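Local structure of putative RNase YutE (Bacillus subtilis subsp. subtilis str. 168, 1YLM) at residues L36-I41 with G109-L114; E47-T52 with Q123-R128; G66-I71 with A94-L99; L89-A94 with K116-A121. The protein probably acts as an RNase toxin of the HepT family in a putative type VII toxin-antitoxin system, where its cognate antitoxin YutD probably neutralises it. All blocks are in the same frame, centred on the assembly; numbering follows the deposited sequence.

Contact 1 of 4, residues L36-I41 with G109-L114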
loop_
_atom_site.group_PDB
_atom_site.type_symbol
_atom_site.label_atom_id
_atom_site.label_comp_id
_atom_site.label_asym_id
_atom_site.label_seq_id
_atom_site.Cartn_x
_atom_site.Cartn_y
_atom_site.Cartn_z
ATOM N N LEU A 36 0.889 8.312 -9.650
ATOM C CA LEU A 36 0.479 7.031 -9.114
ATOM C C LEU A 36 1.672 6.093 -9.027
ATOM O O LEU A 36 1.845 5.423 -8.010
ATOM C CB LEU A 36 -0.599 6.423 -9.998
ATOM C CG LEU A 36 -1.999 7.023 -9.853
ATOM C CD1 LEU A 36 -2.810 6.529 -11.054
ATOM C CD2 LEU A 36 -2.636 6.595 -8.535
ATOM N N ALA A 37 2.495 6.060 -10.083
ATOM C CA ALA A 37 3.697 5.201 -10.081
ATOM C C ALA A 37 4.648 5.605 -8.961
ATOM O O ALA A 37 5.228 4.742 -8.298
ATOM C CB ALA A 37 4.418 5.239 -11.429
ATOM N N LEU A 38 4.831 6.910 -8.764
ATOM C CA LEU A 38 5.740 7.395 -7.733
ATOM C C LEU A 38 5.236 7.028 -6.346
ATOM O O LEU A 38 6.028 6.641 -5.488
ATOM C CB LEU A 38 5.960 8.907 -7.834
ATOM C CG LEU A 38 6.998 9.520 -6.903
ATOM C CD1 LEU A 38 8.388 8.874 -7.074
ATOM C CD2 LEU A 38 7.038 11.018 -7.184
ATOM N N GLN A 39 3.930 7.102 -6.132
ATOM C CA GLN A 39 3.353 6.626 -4.842
ATOM C C GLN A 39 3.644 5.138 -4.591
ATOM O O GLN A 39 3.996 4.741 -3.469
ATOM C CB GLN A 39 1.843 6.901 -4.763
ATOM C CG GLN A 39 1.506 8.407 -4.662
ATOM C CD GLN A 39 0.035 8.692 -4.870
ATOM O OE1 GLN A 39 -0.797 7.790 -4.809
ATOM N NE2 GLN A 39 -0.295 9.953 -5.094
ATOM N N ARG A 40 3.506 4.316 -5.634
ATOM C CA ARG A 40 3.810 2.893 -5.483
ATOM C C ARG A 40 5.285 2.669 -5.155
ATOM O O ARG A 40 5.608 1.891 -4.261
ATOM C CB ARG A 40 3.406 2.105 -6.731
ATOM C CG ARG A 40 3.588 0.581 -6.608
ATOM C CD ARG A 40 2.696 -0.007 -5.553
ATOM N NE ARG A 40 2.840 -1.455 -5.477
ATOM C CZ ARG A 40 2.290 -2.204 -4.523
ATOM N NH1 ARG A 40 1.592 -1.634 -3.543
ATOM N NH2 ARG A 40 2.462 -3.521 -4.523
ATOM N N ILE A 41 6.171 3.363 -5.868
ATOM C CA ILE A 41 7.606 3.284 -5.594
ATOM C C ILE A 41 7.917 3.656 -4.130
ATOM O O ILE A 41 8.634 2.909 -3.432
ATOM C CB ILE A 41 8.436 4.185 -6.552
ATOM C CG1 ILE A 41 8.416 3.606 -7.981
ATOM C CG2 ILE A 41 9.877 4.308 -6.029
ATOM C CD1 ILE A 41 9.011 4.546 -9.011
ATOM N N GLY A 109 4.447 15.238 -5.389
ATOM C CA GLY A 109 5.560 16.206 -5.477
ATOM C C GLY A 109 6.397 16.208 -4.203
ATOM O O GLY A 109 7.632 16.193 -4.242
ATOM N N GLU A 110 5.696 16.217 -3.072
ATOM C CA GLU A 110 6.266 16.097 -1.745
ATOM C C GLU A 110 7.103 14.812 -1.629
ATOM O O GLU A 110 8.244 14.839 -1.174
ATOM C CB GLU A 110 5.085 16.057 -0.778
ATOM C CG GLU A 110 5.383 15.892 0.641
ATOM C CD GLU A 110 4.147 16.159 1.483
ATOM O OE1 GLU A 110 3.166 15.395 1.413
ATOM O OE2 GLU A 110 4.154 17.140 2.225
ATOM N N LEU A 111 6.511 13.699 -2.062
ATOM C CA LEU A 111 7.151 12.395 -1.986
ATOM C C LEU A 111 8.399 12.351 -2.875
ATOM O O LEU A 111 9.446 11.865 -2.450
ATOM C CB LEU A 111 6.153 11.300 -2.375
ATOM C CG LEU A 111 6.707 9.870 -2.454
ATOM C CD1 LEU A 111 7.343 9.444 -1.128
ATOM C CD2 LEU A 111 5.570 8.934 -2.851
ATOM N N TYR A 112 8.298 12.886 -4.096
ATOM C CA TYR A 112 9.470 13.014 -4.960
ATOM C C TYR A 112 10.629 13.699 -4.239
ATOM O O TYR A 112 11.770 13.207 -4.263
ATOM C CB TYR A 112 9.154 13.767 -6.267
ATOM C CG TYR A 112 10.378 13.909 -7.152
ATOM C CD1 TYR A 112 10.680 12.945 -8.114
ATOM C CD2 TYR A 112 11.257 14.989 -6.993
ATOM C CE1 TYR A 112 11.812 13.060 -8.906
ATOM C CE2 TYR A 112 12.393 15.109 -7.775
ATOM C CZ TYR A 112 12.660 14.143 -8.729
ATOM O OH TYR A 112 13.783 14.271 -9.511
ATOM N N ARG A 113 10.333 14.840 -3.608
ATOM C CA ARG A 113 11.372 15.626 -2.950
ATOM C C ARG A 113 11.978 14.861 -1.797
ATOM O O ARG A 113 13.181 14.931 -1.562
ATOM C CB ARG A 113 10.833 16.987 -2.498
ATOM C CG ARG A 113 10.651 17.928 -3.698
ATOM C CD ARG A 113 10.196 19.318 -3.295
ATOM N NE ARG A 113 8.852 19.347 -2.723
ATOM C CZ ARG A 113 7.731 19.543 -3.414
ATOM N NH1 ARG A 113 7.758 19.704 -4.736
ATOM N NH2 ARG A 113 6.571 19.576 -2.778
ATOM N N LEU A 114 11.135 14.113 -1.097
ATOM C CA LEU A 114 11.579 13.285 0.016
ATOM C C LEU A 114 12.561 12.195 -0.407
ATOM O O LEU A 114 13.662 12.070 0.169
ATOM C CB LEU A 114 10.344 12.696 0.716
ATOM C CG LEU A 114 10.463 12.156 2.122
ATOM C CD1 LEU A 114 11.084 13.187 3.061
ATOM C CD2 LEU A 114 9.064 11.707 2.588
#
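Leu111 pushes one methyl against the backbone of residues 36-41 of helix 32-59: its CD2 lies 3.5 Å from Leu38 O and 3.8 Å from Gln39 CA. The two short axes approach to 9.8 Å with N-to-C directions 47° apart, a separation that a branched aliphatic residue fills well, since its methyl can reach the opposite main chain. Leu38 answers from its own helix. Its CG is anti to the backbone N (chi1 -174°), which sends Leu38 CD2 out to Tyr112 CB at 3.6 Å, near the plane of the tyrosine ring at its edge. The two leucines themselves meet less closely, with Leu38 CG 4.3 Å from Leu111 CD2. This apolar part is tight, and both leucines are buried. Toward Gln39 the packing is loose, with Gln39 CG 4.5 Å from Leu111 CD2. Its amide is held elsewhere: OE1 accepts from Arg40 NE of the second subunit and NE2 bonds Ser108 OG, and a glutamine suits the place because it can accept and donate at once. On the other border Tyr112 is partly exposed, and its ring meets those of Phe23 and Trp29. Leu99 of helix 96-100 and Leu92 of helix 83-93 both pack on Leu111, and Leu36, Ala37, Arg40 and Ile41 pack against the second subunit, so that this contact lies between the helical core and the dimer interface.

Contact 2 of 4, residues E47-T52 with Q123-R128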
loop_
_atom_site.group_PDB
_atom_site.type_symbol
_atom_site.label_atom_id
_atom_site.label_comp_id
_atom_site.label_asym_id
_atom_site.label_seq_id
_atom_site.Cartn_x
_atom_site.Cartn_y
_atom_site.Cartn_z
ATOM N N GLU A 47 8.433 -0.304 2.528
ATOM C CA GLU A 47 8.110 -1.681 2.942
ATOM C C GLU A 47 9.333 -2.599 2.892
ATOM O O GLU A 47 9.531 -3.408 3.804
ATOM C CB GLU A 47 6.978 -2.283 2.103
ATOM C CG GLU A 47 5.568 -1.725 2.350
ATOM C CD GLU A 47 5.257 -1.458 3.822
ATOM O OE1 GLU A 47 4.904 -2.391 4.599
ATOM O OE2 GLU A 47 5.356 -0.290 4.190
ATOM N N CYS A 48 10.139 -2.467 1.834
ATOM C CA CYS A 48 11.375 -3.227 1.697
ATOM C C CYS A 48 12.332 -2.925 2.854
ATOM O O CYS A 48 12.956 -3.846 3.392
ATOM C CB CYS A 48 12.082 -2.889 0.392
ATOM S SG CYS A 48 11.335 -3.596 -1.116
ATOM N N ILE A 49 12.450 -1.649 3.229
ATOM C CA ILE A 49 13.332 -1.285 4.350
ATOM C C ILE A 49 12.810 -1.881 5.654
ATOM O O ILE A 49 13.577 -2.479 6.420
ATOM C CB ILE A 49 13.505 0.232 4.487
ATOM C CG1 ILE A 49 14.271 0.793 3.274
ATOM C CG2 ILE A 49 14.205 0.581 5.821
ATOM C CD1 ILE A 49 14.135 2.337 3.148
ATOM N N LEU A 50 11.515 -1.717 5.910
ATOM C CA LEU A 50 10.929 -2.212 7.167
ATOM C C LEU A 50 10.989 -3.730 7.275
ATOM O O LEU A 50 11.317 -4.268 8.342
ATOM C CB LEU A 50 9.484 -1.741 7.303
ATOM C CG LEU A 50 9.314 -0.223 7.456
ATOM C CD1 LEU A 50 7.848 0.147 7.517
ATOM C CD2 LEU A 50 10.091 0.346 8.669
ATOM N N ASP A 51 10.666 -4.405 6.166
ATOM C CA ASP A 51 10.637 -5.868 6.124
ATOM C C ASP A 51 12.045 -6.423 6.300
ATOM O O ASP A 51 12.260 -7.349 7.100
ATOM C CB ASP A 51 10.011 -6.363 4.798
ATOM C CG ASP A 51 8.474 -6.268 4.795
ATOM O OD1 ASP A 51 7.875 -6.126 5.875
ATOM O OD2 ASP A 51 7.867 -6.361 3.713
ATOM N N THR A 52 13.001 -5.832 5.586
ATOM C CA THR A 52 14.422 -6.208 5.731
ATOM C C THR A 52 14.914 -5.954 7.160
ATOM O O THR A 52 15.554 -6.828 7.782
ATOM C CB THR A 52 15.320 -5.487 4.696
ATOM O OG1 THR A 52 14.939 -5.910 3.375
ATOM C CG2 THR A 52 16.797 -5.858 4.921
ATOM N N GLN A 123 20.251 4.342 -1.801
ATOM C CA GLN A 123 21.175 3.547 -2.609
ATOM C C GLN A 123 22.127 2.708 -1.758
ATOM O O GLN A 123 22.461 1.585 -2.118
ATOM C CB GLN A 123 22.006 4.450 -3.528
ATOM C CG GLN A 123 21.188 5.215 -4.564
ATOM C CD GLN A 123 22.013 6.244 -5.326
ATOM O OE1 GLN A 123 23.046 6.720 -4.844
ATOM N NE2 GLN A 123 21.558 6.594 -6.519
ATOM N N ASP A 124 22.564 3.267 -0.635
ATOM C CA ASP A 124 23.517 2.585 0.241
ATOM C C ASP A 124 22.910 1.524 1.149
ATOM O O ASP A 124 23.635 0.677 1.660
ATOM C CB ASP A 124 24.267 3.609 1.093
ATOM C CG ASP A 124 25.236 4.438 0.274
ATOM O OD1 ASP A 124 25.587 4.014 -0.847
ATOM O OD2 ASP A 124 25.643 5.508 0.757
ATOM N N PHE A 125 21.592 1.575 1.354
ATOM C CA PHE A 125 20.922 0.639 2.275
ATOM C C PHE A 125 21.184 -0.852 1.945
ATOM O O PHE A 125 21.578 -1.612 2.836
ATOM C CB PHE A 125 19.420 0.944 2.385
ATOM C CG PHE A 125 18.670 0.019 3.320
ATOM C CD1 PHE A 125 18.778 0.166 4.714
ATOM C CD2 PHE A 125 17.874 -1.001 2.821
ATOM C CE1 PHE A 125 18.104 -0.698 5.577
ATOM C CE2 PHE A 125 17.170 -1.855 3.679
ATOM C CZ PHE A 125 17.285 -1.705 5.050
ATOM N N PRO A 126 20.973 -1.274 0.675
ATOM C CA PRO A 126 21.290 -2.673 0.320
ATOM C C PRO A 126 22.758 -3.036 0.562
ATOM O O PRO A 126 23.053 -4.149 1.001
ATOM C CB PRO A 126 20.975 -2.748 -1.191
ATOM C CG PRO A 126 20.080 -1.613 -1.473
ATOM C CD PRO A 126 20.408 -0.532 -0.473
ATOM N N LYS A 127 23.668 -2.113 0.264
ATOM C CA LYS A 127 25.091 -2.333 0.519
ATOM C C LYS A 127 25.368 -2.597 2.011
ATOM O O LYS A 127 26.093 -3.535 2.351
ATOM C CB LYS A 127 25.922 -1.138 0.040
ATOM C CG LYS A 127 25.727 -0.774 -1.434
ATOM C CD LYS A 127 26.587 0.454 -1.829
ATOM C CE LYS A 127 28.067 0.251 -1.435
ATOM N NZ LYS A 127 29.025 1.037 -2.309
ATOM N N ARG A 128 24.811 -1.763 2.885
ATOM C CA ARG A 128 24.946 -1.940 4.338
ATOM C C ARG A 128 24.434 -3.306 4.778
ATOM O O ARG A 128 25.098 -4.009 5.548
ATOM C CB ARG A 128 24.160 -0.865 5.106
ATOM C CG ARG A 128 24.613 0.559 4.841
ATOM C CD ARG A 128 25.909 0.935 5.533
ATOM N NE ARG A 128 26.282 2.296 5.130
ATOM C CZ ARG A 128 27.063 2.593 4.093
ATOM N NH1 ARG A 128 27.615 1.630 3.357
ATOM N NH2 ARG A 128 27.311 3.867 3.795
#
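With Phe125 CG anti to its own N (chi1 -180°), the ring extends from residues 123-128 of helix 119-137 to residues 47-52 of helix 32-59, where Ile49 receives it. The first torsion of Ile49, -67°, places CG1 beside the backbone N and CG2 beside the carbonyl carbon, so the two branches share the ring. Ile49 CG1 stands over one face, 4.2 Å from the Phe125 ring centroid and 19° off the normal, a CH-pi contact displaced toward the rim; Ile49 CG2 meets the far end, 3.9 Å from Phe125 CZ. A beta-branched residue suits this place because both branches start next to the backbone. Thr52, one turn on, offers its methyl obliquely, with CG2 4.2 Å from Phe125 CZ. Its buried hydroxyl is satisfied within its own helix: Thr52 OG1 donates to Cys48 O at 2.9 Å, and that oxygen takes two bonds, from Thr52 N and OG1, on opposite faces of its plane. Leu89 of helix 83-93 also packs on Phe125, while Thr12 of helix 6-23 touches Thr52. Interlocked aliphatic and aromatic side chains of this kind make up the hydrophobic core of an all-helical bundle, here the HepT-like domain.

Contact 3 of 4, residues G66-I71 with A94-L99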
loop_
_atom_site.group_PDB
_atom_site.type_symbol
_atom_site.label_atom_id
_atom_site.label_comp_id
_atom_site.label_asym_id
_atom_site.label_seq_id
_atom_site.Cartn_x
_atom_site.Cartn_y
_atom_site.Cartn_z
ATOM N N GLY A 66 9.196 -1.942 19.177
ATOM C CA GLY A 66 7.829 -1.737 19.671
ATOM C C GLY A 66 6.873 -1.481 18.523
ATOM O O GLY A 66 5.763 -2.038 18.486
ATOM N N SER A 67 7.324 -0.657 17.578
ATOM C CA SER A 67 6.568 -0.307 16.372
ATOM C C SER A 67 7.513 -0.292 15.175
ATOM O O SER A 67 8.732 -0.264 15.353
ATOM C CB SER A 67 5.971 1.092 16.516
ATOM O OG SER A 67 7.006 2.078 16.488
ATOM N N TYR A 68 6.961 -0.267 13.958
ATOM C CA TYR A 68 7.821 -0.189 12.774
ATOM C C TYR A 68 8.774 1.012 12.836
ATOM O O TYR A 68 9.869 0.973 12.274
ATOM C CB TYR A 68 7.023 -0.258 11.455
ATOM C CG TYR A 68 6.185 0.949 11.121
ATOM C CD1 TYR A 68 6.775 2.147 10.698
ATOM C CD2 TYR A 68 4.799 0.885 11.187
ATOM C CE1 TYR A 68 5.997 3.257 10.375
ATOM C CE2 TYR A 68 4.009 1.986 10.865
ATOM C CZ TYR A 68 4.615 3.169 10.460
ATOM O OH TYR A 68 3.824 4.253 10.133
ATOM N N ASP A 69 8.372 2.057 13.563
ATOM C CA ASP A 69 9.180 3.268 13.683
ATOM C C ASP A 69 10.474 3.096 14.476
ATOM O O ASP A 69 11.378 3.933 14.365
ATOM C CB ASP A 69 8.361 4.415 14.288
ATOM C CG ASP A 69 7.618 5.203 13.240
ATOM O OD1 ASP A 69 8.242 5.601 12.219
ATOM O OD2 ASP A 69 6.403 5.420 13.429
ATOM N N ASP A 70 10.553 2.022 15.268
ATOM C CA ASP A 70 11.730 1.736 16.107
ATOM C C ASP A 70 12.835 0.982 15.355
ATOM O O ASP A 70 14.006 0.982 15.768
ATOM C CB ASP A 70 11.301 0.920 17.328
ATOM C CG ASP A 70 10.271 1.641 18.168
ATOM O OD1 ASP A 70 10.583 2.758 18.642
ATOM O OD2 ASP A 70 9.148 1.100 18.341
ATOM N N ILE A 71 12.454 0.359 14.249
ATOM C CA ILE A 71 13.360 -0.484 13.456
ATOM C C ILE A 71 14.706 0.166 13.122
ATOM O O ILE A 71 15.765 -0.448 13.326
ATOM C CB ILE A 71 12.636 -1.015 12.183
ATOM C CG1 ILE A 71 11.524 -1.977 12.603
ATOM C CG2 ILE A 71 13.613 -1.705 11.236
ATOM C CD1 ILE A 71 10.527 -2.339 11.522
ATOM N N ALA A 94 8.503 7.965 7.660
ATOM C CA ALA A 94 7.430 8.780 8.230
ATOM C C ALA A 94 6.301 9.054 7.228
ATOM O O ALA A 94 5.192 9.398 7.633
ATOM C CB ALA A 94 8.003 10.084 8.789
ATOM N N TYR A 95 6.577 8.869 5.930
ATOM C CA TYR A 95 5.543 9.029 4.894
ATOM C C TYR A 95 4.598 7.819 4.743
ATOM O O TYR A 95 3.592 7.891 4.041
ATOM C CB TYR A 95 6.168 9.442 3.539
ATOM C CG TYR A 95 5.260 10.346 2.729
ATOM C CD1 TYR A 95 5.087 11.684 3.084
ATOM C CD2 TYR A 95 4.550 9.858 1.620
ATOM C CE1 TYR A 95 4.251 12.520 2.357
ATOM C CE2 TYR A 95 3.683 10.696 0.891
ATOM C CZ TYR A 95 3.548 12.023 1.265
ATOM O OH TYR A 95 2.718 12.884 0.563
ATOM N N ARG A 96 4.920 6.704 5.409
ATOM C CA ARG A 96 4.167 5.465 5.248
ATOM C C ARG A 96 2.685 5.638 5.549
ATOM O O ARG A 96 1.853 5.183 4.787
ATOM C CB ARG A 96 4.733 4.341 6.116
ATOM C CG ARG A 96 4.175 2.963 5.746
ATOM C CD ARG A 96 4.627 1.896 6.747
ATOM N NE ARG A 96 4.147 0.566 6.367
ATOM C CZ ARG A 96 3.040 -0.014 6.823
ATOM N NH1 ARG A 96 2.251 0.595 7.712
ATOM N NH2 ARG A 96 2.717 -1.229 6.390
ATOM N N LYS A 97 2.356 6.291 6.661
ATOM C CA LYS A 97 0.949 6.424 7.053
ATOM C C LYS A 97 0.131 7.161 5.987
ATOM O O LYS A 97 -1.007 6.785 5.706
ATOM C CB LYS A 97 0.820 7.130 8.417
ATOM C CG LYS A 97 -0.605 7.216 8.954
ATOM C CD LYS A 97 -0.630 8.015 10.272
ATOM C CE LYS A 97 -2.014 7.983 10.950
ATOM N NZ LYS A 97 -1.976 8.675 12.303
ATOM N N THR A 98 0.721 8.192 5.387
ATOM C CA THR A 98 0.071 8.908 4.291
ATOM C C THR A 98 -0.186 7.991 3.095
ATOM O O THR A 98 -1.270 8.012 2.499
ATOM C CB THR A 98 0.891 10.144 3.858
ATOM O OG1 THR A 98 1.019 11.034 4.984
ATOM C CG2 THR A 98 0.181 10.875 2.720
ATOM N N LEU A 99 0.804 7.172 2.758
ATOM C CA LEU A 99 0.682 6.279 1.600
ATOM C C LEU A 99 -0.309 5.141 1.794
ATOM O O LEU A 99 -1.016 4.777 0.846
ATOM C CB LEU A 99 2.055 5.735 1.200
ATOM C CG LEU A 99 2.936 6.753 0.472
ATOM C CD1 LEU A 99 4.386 6.258 0.462
ATOM C CD2 LEU A 99 2.440 7.007 -0.962
HETATM O O HOH W 1 1.613 3.317 8.678
HETATM O O HOH W 2 4.372 6.773 8.859
#
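Arg96 sets its CD over one face of the Tyr68 ring, toward the rim at CZ. From Arg96 CB, which is 4.1 Å from Tyr68 OH, the chain runs extended through CG (chi1 -167°) to CD. Arg96 CD stands 4.1 Å from the Tyr68 ring centroid and 18° off the normal, a CH-pi contact. NE turns from the ring to a salt bridge with Glu47 OE2. At the tip, Arg96 NH1 comes to 3.9 Å from Tyr68 CE2, but the guanidinium is tilted 53° to the ring plane and Arg96 CZ is 5.1 Å from the Tyr68 centroid, so any cation-pi attraction is weak at most. NH1 also donates to a water that bonds Tyr68 OH. A long aliphatic shaft with a planar guanidinium end thus suits both the ring and the acid, Glu47. Tyr68 OH binds a second water, 2.9 Å away at the ring edge and in its plane; that water accepts from Lys97 N at 3.0 Å and donates weakly to Ala94 O, linking the phenol to the backbone of Ala94 and Lys97. Asp70 OD2 accepts from Ser67 N and Ser67 OG, closing the turn that holds Tyr68 between them. Arg96, the active-site residue by similarity, is the first residue of the stretch that corresponds, also by similarity, to the RX(4)HXY motif, whose histidine position is Gln101 here. Leu50 packs on both Tyr68 and Arg96, and Ile93 adjoins the tyrosine; the contact is a surface one, packed on helices 32-59 and 83-93.

Contact 4 of 4, residues L89-A94 with K116-A121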
loop_
_atom_site.group_PDB
_atom_site.type_symbol
_atom_site.label_atom_id
_atom_site.label_comp_id
_atom_site.label_asym_id
_atom_site.label_seq_id
_atom_site.Cartn_x
_atom_site.Cartn_y
_atom_site.Cartn_z
ATOM N N LEU A 89 16.669 7.770 6.561
ATOM C CA LEU A 89 15.687 6.740 6.206
ATOM C C LEU A 89 14.408 6.885 7.027
ATOM O O LEU A 89 13.313 6.699 6.503
ATOM C CB LEU A 89 16.291 5.334 6.298
ATOM C CG LEU A 89 17.446 5.076 5.301
ATOM C CD1 LEU A 89 18.015 3.668 5.442
ATOM C CD2 LEU A 89 17.088 5.335 3.852
ATOM N N LYS A 90 14.538 7.275 8.292
ATOM C CA LYS A 90 13.368 7.543 9.125
ATOM C C LYS A 90 12.442 8.611 8.517
ATOM O O LYS A 90 11.221 8.522 8.643
ATOM C CB LYS A 90 13.780 7.972 10.532
ATOM C CG LYS A 90 14.239 6.830 11.457
ATOM C CD LYS A 90 14.981 7.400 12.679
ATOM C CE LYS A 90 14.077 7.504 13.868
ATOM N NZ LYS A 90 14.833 8.029 15.050
ATOM N N LYS A 91 13.024 9.623 7.880
ATOM C CA LYS A 91 12.228 10.718 7.300
ATOM C C LYS A 91 11.353 10.229 6.143
ATOM O O LYS A 91 10.214 10.692 5.992
ATOM C CB LYS A 91 13.128 11.879 6.853
ATOM C CG LYS A 91 13.824 12.591 8.023
ATOM C CD LYS A 91 14.856 13.615 7.526
ATOM C CE LYS A 91 15.551 14.331 8.725
ATOM N NZ LYS A 91 14.588 14.800 9.743
ATOM N N LEU A 92 11.867 9.279 5.353
ATOM C CA LEU A 92 11.053 8.642 4.310
ATOM C C LEU A 92 9.994 7.746 4.924
ATOM O O LEU A 92 8.828 7.768 4.511
ATOM C CB LEU A 92 11.899 7.814 3.326
ATOM C CG LEU A 92 11.072 7.045 2.269
ATOM C CD1 LEU A 92 10.237 7.973 1.355
ATOM C CD2 LEU A 92 11.986 6.163 1.427
ATOM N N ILE A 93 10.404 6.937 5.904
ATOM C CA ILE A 93 9.489 6.020 6.575
ATOM C C ILE A 93 8.278 6.744 7.186
ATOM O O ILE A 93 7.161 6.212 7.215
ATOM C CB ILE A 93 10.259 5.185 7.647
ATOM C CG1 ILE A 93 11.202 4.189 6.938
ATOM C CG2 ILE A 93 9.293 4.497 8.628
ATOM C CD1 ILE A 93 12.324 3.615 7.820
ATOM N N ALA A 94 8.503 7.965 7.660
ATOM C CA ALA A 94 7.430 8.780 8.230
ATOM C C ALA A 94 6.301 9.054 7.228
ATOM O O ALA A 94 5.192 9.398 7.633
ATOM C CB ALA A 94 8.003 10.084 8.789
ATOM N N LYS A 116 14.220 12.034 -3.282
ATOM C CA LYS A 116 15.402 12.662 -3.879
ATOM C C LYS A 116 16.387 13.104 -2.809
ATOM O O LYS A 116 17.591 12.833 -2.913
ATOM C CB LYS A 116 15.035 13.837 -4.807
ATOM C CG LYS A 116 16.091 14.080 -5.899
ATOM C CD LYS A 116 15.913 13.053 -7.030
ATOM C CE LYS A 116 17.120 12.927 -7.937
ATOM N NZ LYS A 116 16.838 11.940 -9.031
ATOM N N ALA A 117 15.862 13.734 -1.762
ATOM C CA ALA A 117 16.676 14.253 -0.663
ATOM C C ALA A 117 17.489 13.161 0.035
ATOM O O ALA A 117 18.547 13.435 0.590
ATOM C CB ALA A 117 15.796 14.966 0.341
ATOM N N HIS A 118 16.973 11.934 0.033
ATOM C CA HIS A 118 17.626 10.827 0.744
ATOM C C HIS A 118 18.070 9.725 -0.199
ATOM O O HIS A 118 18.228 8.582 0.211
ATOM C CB HIS A 118 16.704 10.304 1.857
ATOM C CG HIS A 118 16.194 11.392 2.759
ATOM N ND1 HIS A 118 17.040 12.239 3.447
ATOM C CD2 HIS A 118 14.937 11.806 3.044
ATOM C CE1 HIS A 118 16.324 13.106 4.144
ATOM N NE2 HIS A 118 15.044 12.869 3.914
ATOM N N GLN A 119 18.303 10.075 -1.464
ATOM C CA GLN A 119 18.587 9.067 -2.471
ATOM C C GLN A 119 19.905 8.325 -2.195
ATOM O O GLN A 119 19.972 7.110 -2.362
ATOM C CB GLN A 119 18.552 9.672 -3.880
ATOM C CG GLN A 119 18.555 8.617 -4.985
ATOM C CD GLN A 119 18.263 9.180 -6.352
ATOM O OE1 GLN A 119 17.672 10.245 -6.480
ATOM N NE2 GLN A 119 18.671 8.457 -7.388
ATOM N N THR A 120 20.935 9.038 -1.736
ATOM C CA THR A 120 22.211 8.384 -1.412
ATOM C C THR A 120 22.082 7.329 -0.285
ATOM O O THR A 120 22.589 6.207 -0.430
ATOM C CB THR A 120 23.332 9.408 -1.086
ATOM O OG1 THR A 120 23.569 10.242 -2.236
ATOM C CG2 THR A 120 24.632 8.689 -0.745
ATOM N N ALA A 121 21.418 7.684 0.817
ATOM C CA ALA A 121 21.142 6.734 1.909
ATOM C C ALA A 121 20.304 5.555 1.391
ATOM O O ALA A 121 20.548 4.393 1.743
ATOM C CB ALA A 121 20.448 7.412 3.061
#
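Ala121 and Leu89 bring the two backbones closest, with CA atoms 6.9 Å apart. Residues 89-93 are helical, in helix 83-93, whereas segment 116-121 breaks between two helices: His118 leaves helical geometry (phi -117°, psi 25°) after helix 108-117 and occupies the N-cap position of helix 119-137. The CB of Leu89 points away from the other segment, and its CD2 branch alone returns to meet the alanine methyl, with Leu89 CD2 4.0 Å from Ala121 CB. The small alanine suits a place where a neighbouring helix passes close. Around this pair Leu122 and Met72 also pack on Leu89, continuing the hydrophobic core of the all-helical HepT-like fold. Nearer the surface, the imidazole of His118 crosses the aliphatic part of Lys91 at about a right angle. Lys91 CB lies 3.6 Å from His118 NE2, obliquely to the ring, and Lys91 CD is 3.7 Å from His118 CE1. A lysine suits this rim because its methylenes pack while a bend at chi4 (-47°) leads the ammonium away, Lys91 NZ being 6.2 Å from His118 NE2. ND1 of the imidazole is hydrogen-bonded to Glu88 OE1, on the same helix as Lys91, which would limit the ring's rotation.

How the contacts relate
Helix 32-59 comes first and enters two contacts: its residues 36-41 pair with 109-114 in contact 1, and its residues 47-52 with 123-128 in contact 2. These two loops cross. Next comes the loop 66-71, which closes contact 3 with 94-99, nested inside both. Contact 4 pairs 89-94 with 116-121; it is nested in contact 2 but crosses contacts 1 and 3, sharing Ala94 with the latter. A probable Glu110-Tyr95 hydrogen bond joins contacts 1 and 3, and Ile49 on Ile93 joins contacts 2 and 4. Contacts 1 and 2 tie helices 108-117 and 119-137 to helix 32-59, contact 3 the loop before helix 71-77 to the motif region, and contact 4 helix 83-93 to the junction of the last two helices.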